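Local coordinates for protein chaperone SycD (Chlamydia pneumoniae, PDB 4NRH) that binds CopN as a cytosolic type III secretion chaperone of the LcrH/SycD family and probably helps direct the secretion of translocator proteins, at residues 7-10 and 11-14; 47-50 and 51-55; 62-65 and 66-70; 83-86 and 87-91. One frame throughout, in Å; residues are numbered along the deposited sequence.

Contact 1: 7-10 and 11-14; sequences MSHL and NYLL
N11 gives its backbone N-H to the side chain of S8, N11 N lying 3.2 Å from S8 OG in a nearly straight bond (167° at the hydrogen). The serine torsion (chi1 86°) sets OG between its own backbone N and carbonyl carbon, where it faces the start of the helix. N11 ND2 comes within 3.0 Å of the same S8 OG, but the angle is too poor for a hydrogen bond, and the amide simply rests beside the hydroxyl. CB of N11 also meets CG of M7. Y12 follows with a backbone bond from Y12 N to S8 O of 3.1 Å, and its side chain runs alongside that of H9, both pointing the same way. Y12 CD2 sits over one face of the imidazole, 3.8 Å from H9 CE1; the planes are only 25° apart yet displaced, so little of one ring lies over the other. The polar end of the histidine is held elsewhere, H9 NE2 being bonded to D59 OD1. This is the N-cap of helix 9-19: S8 stands just before the first turn, its hydroxyl oxygen taking the N-H of N11, while E66 of helix 57-72 takes the N-H of H9 and, weakly, that of L10. The bent chain of M7 comes back over this start, with M7 SD 4.3 Å from Y12 CB. L13 bonds to H9 through its backbone and lays CD1 4.0 Å from H9 CD2, and L13 also touches V63. L14 N reaches L10 O at 3.0 Å, and the CD1 of L10 lies 4.2 Å from CG of L14, both leucines packing against W85 of helix 76-89.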
loop_
_atom_site.group_PDB
_atom_site.type_symbol
_atom_site.label_atom_id
_atom_site.label_comp_id
_atom_site.label_asym_id
_atom_site.label_seq_id
_atom_site.Cartn_x
_atom_site.Cartn_y
_atom_site.Cartn_z
ATOM N N MET D 7 18.175 2.664 -14.329
ATOM C CA MET D 7 17.326 2.255 -13.215
ATOM C C MET D 7 17.991 1.176 -12.367
ATOM O O MET D 7 18.479 0.173 -12.887
ATOM C CB MET D 7 15.972 1.753 -13.726
ATOM C CG MET D 7 15.146 1.023 -12.676
ATOM S SD MET D 7 13.538 0.465 -13.276
ATOM C CE MET D 7 12.668 2.023 -13.420
ATOM N N SER D 8 18.008 1.394 -11.056
ATOM C CA SER D 8 18.571 0.432 -10.117
ATOM C C SER D 8 17.755 -0.857 -10.113
ATOM O O SER D 8 16.552 -0.838 -10.368
ATOM C CB SER D 8 18.632 1.027 -8.710
ATOM O OG SER D 8 17.407 0.839 -8.022
ATOM N N HIS D 9 18.418 -1.975 -9.831
ATOM C CA HIS D 9 17.753 -3.275 -9.824
ATOM C C HIS D 9 16.674 -3.344 -8.746
ATOM O O HIS D 9 15.683 -4.059 -8.895
ATOM C CB HIS D 9 18.770 -4.399 -9.621
ATOM C CG HIS D 9 18.286 -5.738 -10.084
ATOM N ND1 HIS D 9 18.025 -6.020 -11.408
ATOM C CD2 HIS D 9 18.012 -6.873 -9.398
ATOM C CE1 HIS D 9 17.612 -7.269 -11.517
ATOM N NE2 HIS D 9 17.596 -7.810 -10.312
ATOM N N LEU D 10 16.880 -2.607 -7.658
ATOM C CA LEU D 10 15.907 -2.546 -6.574
ATOM C C LEU D 10 14.583 -1.979 -7.073
ATOM O O LEU D 10 13.518 -2.537 -6.811
ATOM C CB LEU D 10 16.434 -1.700 -5.415
ATOM C CG LEU D 10 15.447 -1.460 -4.268
ATOM C CD1 LEU D 10 14.946 -2.781 -3.699
ATOM C CD2 LEU D 10 16.071 -0.601 -3.181
ATOM N N ASN D 11 14.661 -0.865 -7.795
ATOM C CA ASN D 11 13.474 -0.228 -8.351
ATOM C C ASN D 11 12.806 -1.118 -9.390
ATOM O O ASN D 11 11.582 -1.138 -9.506
ATOM C CB ASN D 11 13.834 1.123 -8.970
ATOM C CG ASN D 11 14.182 2.166 -7.929
ATOM O OD1 ASN D 11 13.524 2.265 -6.894
ATOM N ND2 ASN D 11 15.219 2.950 -8.197
ATOM N N TYR D 12 13.619 -1.853 -10.143
ATOM C CA TYR D 12 13.107 -2.828 -11.099
ATOM C C TYR D 12 12.260 -3.891 -10.409
ATOM O O TYR D 12 11.181 -4.241 -10.884
ATOM C CB TYR D 12 14.257 -3.490 -11.862
ATOM C CG TYR D 12 13.858 -4.757 -12.588
ATOM C CD1 TYR D 12 13.248 -4.705 -13.834
ATOM C CD2 TYR D 12 14.102 -6.006 -12.030
ATOM C CE1 TYR D 12 12.882 -5.861 -14.500
ATOM C CE2 TYR D 12 13.741 -7.167 -12.687
ATOM C CZ TYR D 12 13.132 -7.088 -13.922
ATOM O OH TYR D 12 12.771 -8.241 -14.581
ATOM N N LEU D 13 12.759 -4.398 -9.287
ATOM C CA LEU D 13 12.067 -5.437 -8.534
ATOM C C LEU D 13 10.755 -4.930 -7.943
ATOM O O LEU D 13 9.724 -5.592 -8.051
ATOM C CB LEU D 13 12.966 -5.979 -7.420
ATOM C CG LEU D 13 14.158 -6.824 -7.877
ATOM C CD1 LEU D 13 15.056 -7.169 -6.698
ATOM C CD2 LEU D 13 13.683 -8.084 -8.587
ATOM N N LEU D 14 10.802 -3.757 -7.321
ATOM C CA LEU D 14 9.618 -3.170 -6.700
ATOM C C LEU D 14 8.507 -2.903 -7.712
ATOM O O LEU D 14 7.336 -3.166 -7.440
ATOM C CB LEU D 14 9.984 -1.877 -5.971
ATOM C CG LEU D 14 10.927 -2.046 -4.776
ATOM C CD1 LEU D 14 11.192 -0.708 -4.109
ATOM C CD2 LEU D 14 10.357 -3.041 -3.778
#

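Contact 2: 47-50 and 51-55; sequences DTYQ and KIFKI
Q50 holds I55 twice, once by its backbone and once by its side chain. I55 N donates to Q50 O at 2.8 Å, and Q50 NE2 donates to I55 O at 3.2 Å. CG of Q50 leaves anti to the backbone N (chi1 162°) and the chain then runs out extended, carrying the amide to I55 O, which lies in the amide plane, although the donor is tilted from the carbonyl plane of I55. The other end of the amide, Q50 OE1, accepts from N90 ND2, so the group is held at both ends and its flip is settled. K51 belongs to the opposite end of the same short helix: K51 N donates to T48 OG1 at 3.3 Å, which makes T48 the N-cap. Its CG lies 3.7 Å from CG of D47, but the chain bends away and K51 NZ stays 5.7 Å from D47 OD2, too far for a salt bridge. Y49 lies alongside I52 and F53. Its CD1 is 3.6 Å from CD1 of I52, and its ring runs nearly parallel to that of F53 (22°) but slid aside, with little overlap. The ring also stacks with F88, and Y49 packs on S278 of the CopN chain. K54, with positive phi, is the C-prime residue: K54 N to K51 O (3.1 Å), with the I55 N to Q50 O bond, makes the Schellman motif ending helix 49-52. Beyond the backbone bonds, the threonine hydroxyl thus satisfies one N-H of the first turn, and the glutamine amide the carbonyl of I55 after it.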
loop_
_atom_site.group_PDB
_atom_site.type_symbol
_atom_site.label_atom_id
_atom_site.label_comp_id
_atom_site.label_asym_id
_atom_site.label_seq_id
_atom_site.Cartn_x
_atom_site.Cartn_y
_atom_site.Cartn_z
ATOM N N ASP D 47 7.196 -18.046 5.476
ATOM C CA ASP D 47 7.934 -17.689 4.271
ATOM C C ASP D 47 8.383 -16.235 4.314
ATOM O O ASP D 47 7.631 -15.359 4.739
ATOM C CB ASP D 47 7.086 -17.936 3.020
ATOM C CG ASP D 47 6.965 -19.406 2.679
ATOM O OD1 ASP D 47 7.701 -20.219 3.278
ATOM O OD2 ASP D 47 6.136 -19.749 1.810
ATOM N N THR D 48 9.610 -15.984 3.872
ATOM C CA THR D 48 10.090 -14.618 3.717
ATOM C C THR D 48 9.406 -13.981 2.514
ATOM O O THR D 48 8.838 -14.681 1.675
ATOM C CB THR D 48 11.616 -14.566 3.528
ATOM O OG1 THR D 48 11.967 -15.225 2.305
ATOM C CG2 THR D 48 12.328 -15.244 4.692
ATOM N N TYR D 49 9.458 -12.658 2.425
ATOM C CA TYR D 49 8.857 -11.962 1.293
ATOM C C TYR D 49 9.674 -12.160 0.019
ATOM O O TYR D 49 9.150 -12.015 -1.085
ATOM C CB TYR D 49 8.673 -10.477 1.609
ATOM C CG TYR D 49 7.462 -10.234 2.483
ATOM C CD1 TYR D 49 6.186 -10.529 2.023
ATOM C CD2 TYR D 49 7.593 -9.731 3.770
ATOM C CE1 TYR D 49 5.073 -10.324 2.813
ATOM C CE2 TYR D 49 6.485 -9.520 4.570
ATOM C CZ TYR D 49 5.227 -9.820 4.086
ATOM O OH TYR D 49 4.119 -9.611 4.873
ATOM N N GLN D 50 10.956 -12.479 0.174
ATOM C CA GLN D 50 11.767 -12.891 -0.965
ATOM C C GLN D 50 11.148 -14.134 -1.595
ATOM O O GLN D 50 11.000 -14.228 -2.815
ATOM C CB GLN D 50 13.209 -13.179 -0.545
ATOM C CG GLN D 50 13.973 -14.005 -1.567
ATOM C CD GLN D 50 15.373 -14.369 -1.116
ATOM O OE1 GLN D 50 15.716 -14.236 0.057
ATOM N NE2 GLN D 50 16.190 -14.837 -2.053
ATOM N N LYS D 51 10.789 -15.084 -0.737
ATOM C CA LYS D 51 10.144 -16.321 -1.160
ATOM C C LYS D 51 8.784 -16.045 -1.792
ATOM O O LYS D 51 8.493 -16.517 -2.892
ATOM C CB LYS D 51 9.990 -17.266 0.033
ATOM C CG LYS D 51 9.120 -18.481 -0.232
ATOM C CD LYS D 51 9.809 -19.459 -1.164
ATOM C CE LYS D 51 9.099 -20.803 -1.167
ATOM N NZ LYS D 51 9.809 -21.807 -2.006
ATOM N N ILE D 52 7.959 -15.285 -1.078
ATOM C CA ILE D 52 6.614 -14.938 -1.530
ATOM C C ILE D 52 6.608 -14.219 -2.880
ATOM O O ILE D 52 5.787 -14.521 -3.748
ATOM C CB ILE D 52 5.897 -14.058 -0.484
ATOM C CG1 ILE D 52 5.692 -14.843 0.815
ATOM C CG2 ILE D 52 4.565 -13.551 -1.019
ATOM C CD1 ILE D 52 5.330 -13.979 2.003
ATOM N N PHE D 53 7.532 -13.281 -3.064
ATOM C CA PHE D 53 7.574 -12.485 -4.289
ATOM C C PHE D 53 8.442 -13.140 -5.359
ATOM O O PHE D 53 8.688 -12.550 -6.413
ATOM C CB PHE D 53 8.086 -11.073 -3.995
ATOM C CG PHE D 53 7.146 -10.246 -3.165
ATOM C CD1 PHE D 53 5.787 -10.240 -3.434
ATOM C CD2 PHE D 53 7.620 -9.477 -2.114
ATOM C CE1 PHE D 53 4.919 -9.481 -2.671
ATOM C CE2 PHE D 53 6.756 -8.717 -1.347
ATOM C CZ PHE D 53 5.403 -8.718 -1.627
ATOM N N LYS D 54 8.902 -14.356 -5.074
ATOM C CA LYS D 54 9.703 -15.145 -6.009
ATOM C C LYS D 54 10.956 -14.406 -6.470
ATOM O O LYS D 54 11.284 -14.403 -7.657
ATOM C CB LYS D 54 8.863 -15.564 -7.219
ATOM C CG LYS D 54 7.595 -16.321 -6.858
ATOM C CD LYS D 54 7.918 -17.617 -6.133
ATOM C CE LYS D 54 8.689 -18.575 -7.025
ATOM N NZ LYS D 54 9.031 -19.838 -6.313
ATOM N N ILE D 55 11.649 -13.781 -5.526
ATOM C CA ILE D 55 12.880 -13.063 -5.826
ATOM C C ILE D 55 14.082 -13.988 -5.666
ATOM O O ILE D 55 14.251 -14.622 -4.625
ATOM C CB ILE D 55 13.055 -11.833 -4.914
ATOM C CG1 ILE D 55 11.847 -10.902 -5.033
ATOM C CG2 ILE D 55 14.339 -11.092 -5.254
ATOM C CD1 ILE D 55 11.874 -9.742 -4.061
#

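Contact 3: 62-65 and 66-70; sequences KVYK and EGYHA
Y64 and Y68 both swing CG away from the backbone N (chi1 -179° and -160°), which sends the two phenol rings off the same side of the helix, one turn apart. They lie side by side and point the same way, their planes 28° apart and slid so that the rings scarcely overlap. Their centroids are 5.8 Å apart, and the approach is made where Y64 OH comes 4.1 Å from Y68 CD1. That hydroxyl is also hydrogen-bonded to S99 OG of helix 94-106. H69 is turned differently, CG beside its backbone N, and this brings the imidazole under the carbonyl of K65: K65 O stands over one face, 3.1 Å from H69 CG and offset toward the rim. The same K65 O accepts from H69 N at 2.7 Å, so one oxygen both bonds to the histidine backbone and rests on its ring. K65 CE comes within 4.3 Å of H69 NE2, while the ammonium K65 NZ stays 5.0 Å away, so that any effect on the protonation of the ring is probably slight. E66 reaches back along the helix, its CG 3.2 Å from K62 O, and its carboxylate takes the backbone N-H of H9 at the start of helix 9-19. G67 N bonds to V63 O at 3.0 Å, and G67, with no side chain, lies against the F83 ring of helix 76-89. The whole is a regular alpha-helical stretch with successive i to i+4 bonds, in which one face packs on neighbouring helices, as in the stacked helices of the TPR-containing LcrH/SycD chaperones.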
loop_
_atom_site.group_PDB
_atom_site.type_symbol
_atom_site.label_atom_id
_atom_site.label_comp_id
_atom_site.label_asym_id
_atom_site.label_seq_id
_atom_site.Cartn_x
_atom_site.Cartn_y
_atom_site.Cartn_z
ATOM N N LYS D 62 22.472 -8.364 -6.244
ATOM C CA LYS D 62 22.617 -7.174 -7.076
ATOM C C LYS D 62 22.227 -5.929 -6.290
ATOM O O LYS D 62 22.910 -4.906 -6.342
ATOM C CB LYS D 62 21.758 -7.272 -8.339
ATOM C CG LYS D 62 22.200 -8.321 -9.344
ATOM C CD LYS D 62 21.246 -8.351 -10.530
ATOM C CE LYS D 62 21.655 -9.385 -11.565
ATOM N NZ LYS D 62 20.658 -9.478 -12.669
ATOM N N VAL D 63 21.122 -6.033 -5.560
ATOM C CA VAL D 63 20.631 -4.938 -4.734
ATOM C C VAL D 63 21.602 -4.643 -3.592
ATOM O O VAL D 63 21.823 -3.486 -3.235
ATOM C CB VAL D 63 19.232 -5.255 -4.162
ATOM C CG1 VAL D 63 18.760 -4.138 -3.251
ATOM C CG2 VAL D 63 18.235 -5.464 -5.294
ATOM N N TYR D 64 22.186 -5.697 -3.028
ATOM C CA TYR D 64 23.156 -5.546 -1.947
ATOM C C TYR D 64 24.364 -4.729 -2.390
ATOM O O TYR D 64 24.840 -3.863 -1.654
ATOM C CB TYR D 64 23.614 -6.911 -1.432
ATOM C CG TYR D 64 24.607 -6.817 -0.294
ATOM C CD1 TYR D 64 24.239 -6.275 0.930
ATOM C CD2 TYR D 64 25.915 -7.262 -0.447
ATOM C CE1 TYR D 64 25.141 -6.183 1.973
ATOM C CE2 TYR D 64 26.825 -7.175 0.591
ATOM C CZ TYR D 64 26.433 -6.634 1.798
ATOM O OH TYR D 64 27.332 -6.543 2.836
ATOM N N LYS D 65 24.864 -5.019 -3.587
ATOM C CA LYS D 65 25.996 -4.286 -4.143
ATOM C C LYS D 65 25.643 -2.816 -4.357
ATOM O O LYS D 65 26.475 -1.936 -4.141
ATOM C CB LYS D 65 26.461 -4.923 -5.453
ATOM C CG LYS D 65 27.197 -6.242 -5.263
ATOM C CD LYS D 65 27.604 -6.856 -6.592
ATOM C CE LYS D 65 28.537 -5.934 -7.358
ATOM N NZ LYS D 65 28.845 -6.460 -8.717
ATOM N N GLU D 66 24.411 -2.560 -4.788
ATOM C CA GLU D 66 23.933 -1.193 -4.977
ATOM C C GLU D 66 23.977 -0.412 -3.667
ATOM O O GLU D 66 24.401 0.744 -3.635
ATOM C CB GLU D 66 22.509 -1.190 -5.537
ATOM C CG GLU D 66 22.378 -1.796 -6.923
ATOM C CD GLU D 66 20.976 -1.659 -7.488
ATOM O OE1 GLU D 66 20.009 -1.693 -6.698
ATOM O OE2 GLU D 66 20.840 -1.521 -8.721
ATOM N N GLY D 67 23.537 -1.054 -2.590
ATOM C CA GLY D 67 23.561 -0.446 -1.274
ATOM C C GLY D 67 24.984 -0.312 -0.771
ATOM O O GLY D 67 25.337 0.669 -0.116
ATOM N N TYR D 68 25.800 -1.312 -1.084
ATOM C CA TYR D 68 27.199 -1.328 -0.683
ATOM C C TYR D 68 27.982 -0.237 -1.410
ATOM O O TYR D 68 28.818 0.441 -0.811
ATOM C CB TYR D 68 27.813 -2.702 -0.961
ATOM C CG TYR D 68 29.074 -2.994 -0.180
ATOM C CD1 TYR D 68 29.032 -3.197 1.193
ATOM C CD2 TYR D 68 30.306 -3.075 -0.817
ATOM C CE1 TYR D 68 30.183 -3.467 1.913
ATOM C CE2 TYR D 68 31.461 -3.345 -0.106
ATOM C CZ TYR D 68 31.394 -3.540 1.257
ATOM O OH TYR D 68 32.543 -3.808 1.966
ATOM N N HIS D 69 27.712 -0.081 -2.704
ATOM C CA HIS D 69 28.314 0.987 -3.503
ATOM C C HIS D 69 27.987 2.370 -2.946
ATOM O O HIS D 69 28.860 3.232 -2.852
ATOM C CB HIS D 69 27.852 0.895 -4.959
ATOM C CG HIS D 69 28.523 -0.192 -5.740
ATOM N ND1 HIS D 69 29.626 -0.874 -5.271
ATOM C CD2 HIS D 69 28.250 -0.712 -6.960
ATOM C CE1 HIS D 69 30.002 -1.766 -6.169
ATOM N NE2 HIS D 69 29.184 -1.689 -7.203
ATOM N N ALA D 70 26.723 2.571 -2.584
ATOM C CA ALA D 70 26.271 3.835 -2.010
ATOM C C ALA D 70 26.975 4.121 -0.688
ATOM O O ALA D 70 27.320 5.265 -0.390
ATOM C CB ALA D 70 24.763 3.821 -1.818
#

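Contact 4: 83-86 and 87-91; sequences FRWL and VFFNP
F88 N donates to R84 O at 2.8 Å, the shortest of four backbone bonds that join these residues near the C-terminal end of helix 76-89. Along this last part of the helix W85, F88 and F89 form an aromatic cluster in the all-helical chaperone. W85 turns the edge of its six-membered ring toward the face of F88, an offset edge-to-face pair with planes at 84°; W85 CE3 lies 4.0 Å from F88 CD2. The setting follows from the two torsions: CG of W85 lies beside its backbone N, whereas that of F88 lies anti to its own, and the side chains come to run side by side. With F89 the indole behaves differently. The planes are only 30° apart, but the rings are slid past each other with centroids 6.0 Å apart, and W85 CE3 is 4.2 Å from F89 CZ. One tryptophan edge atom therefore serves both phenylalanines. The indole also meets F27 edge-to-face, and L31 packs on W85 and F88. W85 O accepts from F89 N at 3.0 Å and has F89 CD2 at 3.2 Å. V87 CG2 rests against F83 O, and the side chain also touches W97 of helix 94-106. N90 is the first residue to leave helical geometry, yet N90 N still reaches L86 O at 2.9 Å, with 167° at the hydrogen.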
loop_
_atom_site.group_PDB
_atom_site.type_symbol
_atom_site.label_atom_id
_atom_site.label_comp_id
_atom_site.label_asym_id
_atom_site.label_seq_id
_atom_site.Cartn_x
_atom_site.Cartn_y
_atom_site.Cartn_z
ATOM N N PHE D 83 19.267 -1.187 2.290
ATOM C CA PHE D 83 19.444 -2.302 3.216
ATOM C C PHE D 83 18.160 -2.649 3.970
ATOM O O PHE D 83 17.914 -3.816 4.270
ATOM C CB PHE D 83 20.577 -2.008 4.203
ATOM C CG PHE D 83 21.931 -1.922 3.558
ATOM C CD1 PHE D 83 22.318 -2.859 2.613
ATOM C CD2 PHE D 83 22.819 -0.916 3.899
ATOM C CE1 PHE D 83 23.560 -2.788 2.012
ATOM C CE2 PHE D 83 24.064 -0.839 3.301
ATOM C CZ PHE D 83 24.434 -1.776 2.356
ATOM N N ARG D 84 17.351 -1.641 4.280
ATOM C CA ARG D 84 16.055 -1.884 4.910
ATOM C C ARG D 84 15.147 -2.716 4.007
ATOM O O ARG D 84 14.443 -3.607 4.481
ATOM C CB ARG D 84 15.367 -0.568 5.280
ATOM C CG ARG D 84 16.016 0.169 6.441
ATOM C CD ARG D 84 15.019 1.086 7.131
ATOM N NE ARG D 84 15.572 1.685 8.342
ATOM C CZ ARG D 84 15.791 2.986 8.501
ATOM N NH1 ARG D 84 15.495 3.835 7.526
ATOM N NH2 ARG D 84 16.300 3.440 9.639
ATOM N N TRP D 85 15.161 -2.418 2.710
ATOM C CA TRP D 85 14.403 -3.199 1.736
ATOM C C TRP D 85 14.892 -4.644 1.689
ATOM O O TRP D 85 14.093 -5.579 1.634
ATOM C CB TRP D 85 14.496 -2.570 0.342
ATOM C CG TRP D 85 13.483 -1.490 0.098
ATOM C CD1 TRP D 85 13.726 -0.155 -0.046
ATOM C CD2 TRP D 85 12.066 -1.657 -0.034
ATOM N NE1 TRP D 85 12.548 0.520 -0.261
ATOM C CE2 TRP D 85 11.513 -0.380 -0.257
ATOM C CE3 TRP D 85 11.211 -2.763 0.015
ATOM C CZ2 TRP D 85 10.147 -0.177 -0.429
ATOM C CZ3 TRP D 85 9.853 -2.560 -0.157
ATOM C CH2 TRP D 85 9.335 -1.277 -0.377
ATOM N N LEU D 86 16.210 -4.815 1.700
ATOM C CA LEU D 86 16.819 -6.141 1.690
ATOM C C LEU D 86 16.421 -6.933 2.929
ATOM O O LEU D 86 16.107 -8.121 2.848
ATOM C CB LEU D 86 18.340 -6.029 1.607
ATOM C CG LEU D 86 18.914 -5.685 0.234
ATOM C CD1 LEU D 86 20.403 -5.431 0.344
ATOM C CD2 LEU D 86 18.628 -6.803 -0.756
ATOM N N VAL D 87 16.443 -6.261 4.074
ATOM C CA VAL D 87 16.057 -6.875 5.336
ATOM C C VAL D 87 14.568 -7.217 5.323
ATOM O O VAL D 87 14.147 -8.239 5.866
ATOM C CB VAL D 87 16.389 -5.938 6.525
ATOM C CG1 VAL D 87 15.491 -6.219 7.714
ATOM C CG2 VAL D 87 17.858 -6.066 6.908
ATOM N N PHE D 88 13.781 -6.373 4.663
ATOM C CA PHE D 88 12.353 -6.619 4.495
ATOM C C PHE D 88 12.103 -7.893 3.693
ATOM O O PHE D 88 11.214 -8.680 4.019
ATOM C CB PHE D 88 11.682 -5.419 3.815
ATOM C CG PHE D 88 10.284 -5.694 3.329
ATOM C CD1 PHE D 88 9.204 -5.578 4.187
ATOM C CD2 PHE D 88 10.049 -6.046 2.008
ATOM C CE1 PHE D 88 7.917 -5.825 3.743
ATOM C CE2 PHE D 88 8.766 -6.294 1.558
ATOM C CZ PHE D 88 7.699 -6.182 2.427
ATOM N N PHE D 89 12.892 -8.089 2.641
ATOM C CA PHE D 89 12.744 -9.251 1.773
ATOM C C PHE D 89 13.283 -10.529 2.412
ATOM O O PHE D 89 12.656 -11.584 2.328
ATOM C CB PHE D 89 13.436 -8.998 0.433
ATOM C CG PHE D 89 12.682 -8.061 -0.465
ATOM C CD1 PHE D 89 11.321 -8.224 -0.667
ATOM C CD2 PHE D 89 13.329 -7.014 -1.100
ATOM C CE1 PHE D 89 10.620 -7.363 -1.489
ATOM C CE2 PHE D 89 12.632 -6.148 -1.923
ATOM C CZ PHE D 89 11.276 -6.324 -2.117
ATOM N N ASN D 90 14.448 -10.434 3.047
ATOM C CA ASN D 90 15.042 -11.583 3.718
ATOM C C ASN D 90 15.831 -11.141 4.947
ATOM O O ASN D 90 17.015 -10.821 4.847
ATOM C CB ASN D 90 15.945 -12.361 2.754
ATOM C CG ASN D 90 16.356 -13.724 3.296
ATOM O OD1 ASN D 90 16.311 -13.973 4.502
ATOM N ND2 ASN D 90 16.767 -14.613 2.398
ATOM N N PRO D 91 15.171 -11.129 6.116
ATOM C CA PRO D 91 15.768 -10.662 7.371
ATOM C C PRO D 91 16.700 -11.681 8.024
ATOM O O PRO D 91 17.190 -11.433 9.126
ATOM C CB PRO D 91 14.549 -10.414 8.259
ATOM C CG PRO D 91 13.545 -11.399 7.777
ATOM C CD PRO D 91 13.762 -11.526 6.290
#

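Each contact joins two adjoining segments, so none closes a long loop; from the N terminus they follow in series without nesting or crossing. Contact 1, on helix 9-19, touches all three others. It meets contact 3 on helix 57-72 through a backbone-to-carboxylate bond and packing, and contacts 2 and 4 by packing, L13 on I55 and L14 on F89. Contact 2, around helix 49-52, joins contact 4 by side-chain and backbone bonds, their centres about 11 Å apart, but its nearest atoms stay about 7 Å from contact 3. Contacts 3 and 4 meet where L86 and F83 pack on V63, Y64 and G67. Contact 4, on helix 76-89, thus brings helices 9-19, 49-52 and 57-72 together.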